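Local coordinates for protein glycerophosphodiester phosphodiesterase (Cytophaga hutchinsonii ATCC 33406, PDB 3CH0) that belongs to the glycerophosphodiester phosphodiesterase family, whose members are built on a TIM-barrel fold, at residues Phe42-Ser55 with Pro111-Thr123. Numbering follows the deposited sequence. Where two conformers were deposited one is given.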
loop_
_atom_site.group_PDB
_atom_site.type_symbol
_atom_site.label_atom_id
_atom_site.label_comp_id
_atom_site.label_asym_id
_atom_site.label_seq_id
_atom_site.Cartn_x
_atom_site.Cartn_y
_atom_site.Cartn_z
ATOM N N PHE A 42 0.792 1.458 -2.048
ATOM C CA PHE A 42 0.199 0.475 -2.932
ATOM C C PHE A 42 0.536 -0.915 -2.422
ATOM O O PHE A 42 1.305 -1.083 -1.507
ATOM C CB PHE A 42 0.709 0.632 -4.377
ATOM C CG PHE A 42 2.208 0.680 -4.445
ATOM C CD1 PHE A 42 2.887 1.874 -4.286
ATOM C CD2 PHE A 42 2.967 -0.489 -4.662
ATOM C CE1 PHE A 42 4.247 1.930 -4.273
ATOM C CE2 PHE A 42 4.344 -0.458 -4.631
ATOM C CZ PHE A 42 4.986 0.749 -4.449
ATOM N N ASP A 43 -0.074 -1.913 -3.053
ATOM C CA ASP A 43 -0.074 -3.312 -2.620
ATOM C C ASP A 43 0.453 -4.171 -3.740
ATOM O O ASP A 43 0.219 -3.876 -4.908
ATOM C CB ASP A 43 -1.505 -3.678 -2.366
ATOM C CG ASP A 43 -2.189 -2.735 -1.421
ATOM O OD1 ASP A 43 -1.744 -2.689 -0.268
ATOM O OD2 ASP A 43 -3.218 -2.092 -1.754
ATOM N N LEU A 44 1.200 -5.227 -3.379
ATOM C CA LEU A 44 1.856 -6.091 -4.338
ATOM C C LEU A 44 1.535 -7.549 -4.119
ATOM O O LEU A 44 1.516 -8.056 -2.975
ATOM C CB LEU A 44 3.371 -5.922 -4.294
ATOM C CG LEU A 44 3.916 -4.490 -4.417
ATOM C CD1 LEU A 44 5.415 -4.368 -4.131
ATOM C CD2 LEU A 44 3.589 -3.960 -5.818
ATOM N N VAL A 45 1.259 -8.196 -5.252
ATOM C CA VAL A 45 1.015 -9.646 -5.342
ATOM C C VAL A 45 1.795 -10.182 -6.544
ATOM O O VAL A 45 2.471 -9.412 -7.235
ATOM C CB VAL A 45 -0.450 -10.008 -5.345
ATOM C CG1 VAL A 45 -1.213 -9.309 -4.180
ATOM C CG2 VAL A 45 -1.061 -9.663 -6.748
ATOM N N ILE A 46 1.781 -11.513 -6.703
ATOM C CA ILE A 46 2.535 -12.221 -7.764
ATOM C C ILE A 46 1.593 -13.030 -8.666
ATOM O O ILE A 46 0.692 -13.671 -8.174
ATOM C CB ILE A 46 3.552 -13.179 -7.144
ATOM C CG1 ILE A 46 4.417 -12.453 -6.069
ATOM C CG2 ILE A 46 4.498 -13.773 -8.233
ATOM C CD1 ILE A 46 5.238 -11.268 -6.535
ATOM N N SER A 47 1.790 -12.888 -9.980
ATOM C CA SER A 47 1.055 -13.677 -10.954
ATOM C C SER A 47 1.669 -15.083 -11.035
ATOM O O SER A 47 2.774 -15.320 -10.545
ATOM C CB SER A 47 1.137 -13.042 -12.347
ATOM O OG SER A 47 2.483 -13.023 -12.832
ATOM N N LYS A 48 0.926 -15.978 -11.688
ATOM C CA LYS A 48 1.441 -17.353 -11.996
ATOM C C LYS A 48 2.811 -17.354 -12.611
ATOM O O LYS A 48 3.648 -18.193 -12.256
ATOM C CB LYS A 48 0.467 -18.073 -12.881
ATOM C CG LYS A 48 0.845 -19.535 -13.156
ATOM C CD LYS A 48 -0.340 -20.245 -13.786
ATOM C CE LYS A 48 0.065 -21.635 -14.278
ATOM N NZ LYS A 48 -0.950 -22.120 -15.276
ATOM N N ASP A 49 3.069 -16.406 -13.525
ATOM C CA ASP A 49 4.332 -16.274 -14.190
ATOM C C ASP A 49 5.322 -15.344 -13.491
ATOM O O ASP A 49 6.247 -14.791 -14.096
ATOM C CB ASP A 49 4.152 -15.954 -15.714
ATOM C CG ASP A 49 3.320 -14.708 -16.006
ATOM O OD1 ASP A 49 2.479 -14.275 -15.177
ATOM O OD2 ASP A 49 3.464 -14.200 -17.171
ATOM N N ASN A 50 5.154 -15.212 -12.157
ATOM C CA ASN A 50 6.136 -14.536 -11.338
ATOM C C ASN A 50 6.379 -13.064 -11.695
ATOM O O ASN A 50 7.465 -12.530 -11.464
ATOM C CB ASN A 50 7.479 -15.329 -11.284
ATOM C CG ASN A 50 7.417 -16.537 -10.366
ATOM O OD1 ASN A 50 6.453 -16.754 -9.658
ATOM N ND2 ASN A 50 8.468 -17.355 -10.430
ATOM N N ARG A 51 5.350 -12.392 -12.213
ATOM C CA ARG A 51 5.435 -10.947 -12.326
ATOM C C ARG A 51 4.776 -10.323 -11.106
ATOM O O ARG A 51 3.794 -10.849 -10.555
ATOM C CB ARG A 51 4.809 -10.404 -13.600
ATOM C CG ARG A 51 5.413 -10.964 -14.909
ATOM C CD ARG A 51 6.938 -10.752 -15.051
ATOM N NE ARG A 51 7.473 -9.434 -14.664
ATOM C CZ ARG A 51 7.515 -8.350 -15.446
ATOM N NH1 ARG A 51 7.038 -8.366 -16.687
ATOM N NH2 ARG A 51 8.051 -7.232 -14.979
ATOM N N VAL A 52 5.367 -9.209 -10.690
ATOM C CA VAL A 52 4.883 -8.447 -9.539
ATOM C C VAL A 52 3.778 -7.519 -10.052
ATOM O O VAL A 52 4.045 -6.672 -10.937
ATOM C CB VAL A 52 5.979 -7.653 -8.836
ATOM C CG1 VAL A 52 5.434 -6.936 -7.567
ATOM C CG2 VAL A 52 7.158 -8.542 -8.439
ATOM N N VAL A 53 2.559 -7.747 -9.565
ATOM C CA VAL A 53 1.362 -7.040 -9.954
ATOM C C VAL A 53 0.896 -6.129 -8.814
ATOM O O VAL A 53 0.942 -6.527 -7.618
ATOM C CB VAL A 53 0.258 -8.033 -10.287
ATOM C CG1 VAL A 53 -1.069 -7.336 -10.765
ATOM C CG2 VAL A 53 0.714 -9.058 -11.369
ATOM N N VAL A 54 0.478 -4.912 -9.152
ATOM C CA VAL A 54 -0.078 -3.994 -8.155
ATOM C C VAL A 54 -1.535 -4.340 -7.910
ATOM O O VAL A 54 -2.354 -4.281 -8.830
ATOM C CB VAL A 54 0.052 -2.511 -8.560
ATOM C CG1 VAL A 54 -0.314 -1.571 -7.378
ATOM C CG2 VAL A 54 1.462 -2.179 -9.016
ATOM N N SER A 55 -1.856 -4.834 -6.702
ATOM C CA SER A 55 -3.182 -5.303 -6.376
ATOM C C SER A 55 -3.318 -5.453 -4.869
ATOM O O SER A 55 -2.426 -6.005 -4.234
ATOM C CB SER A 55 -3.408 -6.685 -7.011
ATOM O OG SER A 55 -4.735 -7.090 -6.800
ATOM N N PRO A 111 -12.002 3.240 -17.371
ATOM C CA PRO A 111 -11.413 1.927 -17.675
ATOM C C PRO A 111 -10.021 1.827 -17.046
ATOM O O PRO A 111 -9.223 2.771 -17.154
ATOM C CB PRO A 111 -11.310 1.906 -19.218
ATOM C CG PRO A 111 -12.349 2.908 -19.650
ATOM C CD PRO A 111 -12.332 4.006 -18.600
ATOM N N ALA A 112 -9.754 0.715 -16.333
ATOM C CA ALA A 112 -8.447 0.511 -15.750
ATOM C C ALA A 112 -8.188 -0.938 -15.563
ATOM O O ALA A 112 -9.140 -1.699 -15.419
ATOM C CB ALA A 112 -8.368 1.249 -14.408
ATOM N N VAL A 113 -6.915 -1.297 -15.584
ATOM C CA VAL A 113 -6.504 -2.654 -15.302
ATOM C C VAL A 113 -5.472 -2.655 -14.196
ATOM O O VAL A 113 -4.949 -1.623 -13.833
ATOM C CB VAL A 113 -6.009 -3.386 -16.565
ATOM C CG1 VAL A 113 -7.129 -3.323 -17.654
ATOM C CG2 VAL A 113 -4.669 -2.786 -17.071
ATOM N N LYS A 114 -5.205 -3.839 -13.651
ATOM C CA LYS A 114 -4.118 -3.983 -12.666
ATOM C C LYS A 114 -2.780 -3.943 -13.357
ATOM O O LYS A 114 -2.500 -4.812 -14.231
ATOM C CB LYS A 114 -4.263 -5.329 -11.938
ATOM C CG LYS A 114 -5.543 -5.467 -11.155
ATOM C CD LYS A 114 -5.583 -6.771 -10.359
ATOM C CE LYS A 114 -6.800 -6.921 -9.496
ATOM N NZ LYS A 114 -6.848 -6.103 -8.279
ATOM N N PRO A 115 -1.943 -2.938 -13.020
ATOM C CA PRO A 115 -0.642 -2.783 -13.702
ATOM C C PRO A 115 0.448 -3.636 -13.061
ATOM O O PRO A 115 0.359 -4.022 -11.897
ATOM C CB PRO A 115 -0.346 -1.293 -13.523
ATOM C CG PRO A 115 -0.939 -1.006 -12.120
ATOM C CD PRO A 115 -2.155 -1.879 -12.003
ATOM N N LEU A 116 1.526 -3.847 -13.798
ATOM C CA LEU A 116 2.731 -4.353 -13.223
ATOM C C LEU A 116 3.357 -3.285 -12.316
ATOM O O LEU A 116 3.345 -2.043 -12.574
ATOM C CB LEU A 116 3.736 -4.699 -14.319
ATOM C CG LEU A 116 3.338 -5.837 -15.241
ATOM C CD1 LEU A 116 4.207 -5.831 -16.495
ATOM C CD2 LEU A 116 3.461 -7.168 -14.522
ATOM N N PHE A 117 4.018 -3.772 -11.268
ATOM C CA PHE A 117 4.832 -2.952 -10.415
ATOM C C PHE A 117 5.864 -2.143 -11.246
ATOM O O PHE A 117 6.090 -0.960 -11.045
ATOM C CB PHE A 117 5.557 -3.858 -9.388
ATOM C CG PHE A 117 6.435 -3.175 -8.357
ATOM C CD1 PHE A 117 6.188 -1.936 -7.807
ATOM C CD2 PHE A 117 7.528 -3.883 -7.846
ATOM C CE1 PHE A 117 7.031 -1.424 -6.814
ATOM C CE2 PHE A 117 8.340 -3.385 -6.837
ATOM C CZ PHE A 117 8.108 -2.152 -6.352
ATOM N N ARG A 118 6.485 -2.822 -12.212
ATOM C CA ARG A 118 7.453 -2.169 -13.089
ATOM C C ARG A 118 6.836 -0.954 -13.805
ATOM O O ARG A 118 7.522 0.040 -13.964
ATOM C CB ARG A 118 8.020 -3.171 -14.102
ATOM C CG ARG A 118 9.213 -2.606 -14.889
ATOM C CD ARG A 118 9.704 -3.685 -15.816
ATOM N NE ARG A 118 10.386 -4.727 -15.056
ATOM C CZ ARG A 118 10.927 -5.820 -15.589
ATOM N NH1 ARG A 118 10.940 -6.025 -16.920
ATOM N NH2 ARG A 118 11.493 -6.698 -14.785
ATOM N N GLU A 119 5.583 -1.031 -14.249
ATOM C CA GLU A 119 4.974 0.117 -14.935
ATOM C C GLU A 119 4.753 1.247 -13.972
ATOM O O GLU A 119 5.035 2.406 -14.273
ATOM C CB GLU A 119 3.656 -0.242 -15.598
ATOM C CG GLU A 119 3.069 0.955 -16.360
ATOM C CD GLU A 119 1.808 0.651 -17.129
ATOM O OE1 GLU A 119 1.274 -0.477 -17.002
ATOM O OE2 GLU A 119 1.338 1.575 -17.860
ATOM N N LEU A 120 4.216 0.918 -12.797
ATOM C CA LEU A 120 4.055 1.905 -11.757
ATOM C C LEU A 120 5.367 2.670 -11.546
ATOM O O LEU A 120 5.419 3.900 -11.570
ATOM C CB LEU A 120 3.567 1.245 -10.455
ATOM C CG LEU A 120 3.895 2.002 -9.164
ATOM C CD1 LEU A 120 3.375 3.438 -9.143
ATOM C CD2 LEU A 120 3.337 1.213 -7.980
ATOM N N ILE A 121 6.473 1.934 -11.375
ATOM C CA ILE A 121 7.778 2.574 -11.153
ATOM C C ILE A 121 8.181 3.476 -12.359
ATOM O O ILE A 121 8.617 4.631 -12.171
ATOM C CB ILE A 121 8.893 1.551 -10.913
ATOM C CG1 ILE A 121 8.646 0.756 -9.624
ATOM C CG2 ILE A 121 10.273 2.276 -10.780
ATOM C CD1 ILE A 121 9.490 -0.554 -9.517
ATOM N N GLU A 122 8.040 2.911 -13.554
ATOM C CA GLU A 122 8.529 3.603 -14.754
ATOM C C GLU A 122 7.669 4.851 -15.018
ATOM O O GLU A 122 8.195 5.850 -15.508
ATOM C CB GLU A 122 8.715 2.631 -15.939
ATOM C CG GLU A 122 9.923 1.646 -15.708
ATOM C CD GLU A 122 10.047 0.531 -16.765
ATOM O OE1 GLU A 122 9.295 0.586 -17.760
ATOM O OE2 GLU A 122 10.872 -0.409 -16.586
ATOM N N THR A 123 6.384 4.824 -14.648
ATOM C CA THR A 123 5.512 5.989 -14.717
ATOM C C THR A 123 5.919 7.044 -13.696
ATOM O O THR A 123 6.066 8.234 -14.024
ATOM C CB THR A 123 3.998 5.609 -14.488
ATOM O OG1 THR A 123 3.575 4.716 -15.518
ATOM C CG2 THR A 123 3.068 6.848 -14.416
HETATM O O HOH W 1 6.414 -5.785 -12.191
#
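F117, the first helical residue after the N-cap L116, packs its ring against L44: CD1 of L44 lies 4.1 Å from the ring centroid and only 9° off the normal, while I121 CD1 covers the opposite face. With CG anti to the backbone N (chi1 -178°), the F117 side chain runs alongside V52, and its CE1 comes 3.6 Å from F42 CE2; those two rings meet obliquely, planes at 41°. In the L120 conformer given, CD2 makes a CH-pi contact over one face of the F42 ring, 3.6 Å from its centroid. Two nearly straight backbone bonds flank the single V53–L116 bridge: F117 N to V52 O, which also accepts from a water bound to R118 N, and V54 N to P115 O. K114 bends at its last torsion, bringing NZ into a 2.8 Å hydrogen bond to S55 OG, which is also hydrogen-bonded to D57 O. In the conformer given, R51 NH2 lies over one R118 guanidinium face, a like-charge approach probably offset by R118's salt bridge to E161. Strand 52-54, paired antiparallel with barrel strand 39-46, joins it to the N-terminal end of helix 117-127, with helix 26-35 touching P115 and L120 and helix 151-164 meeting L44 and F117.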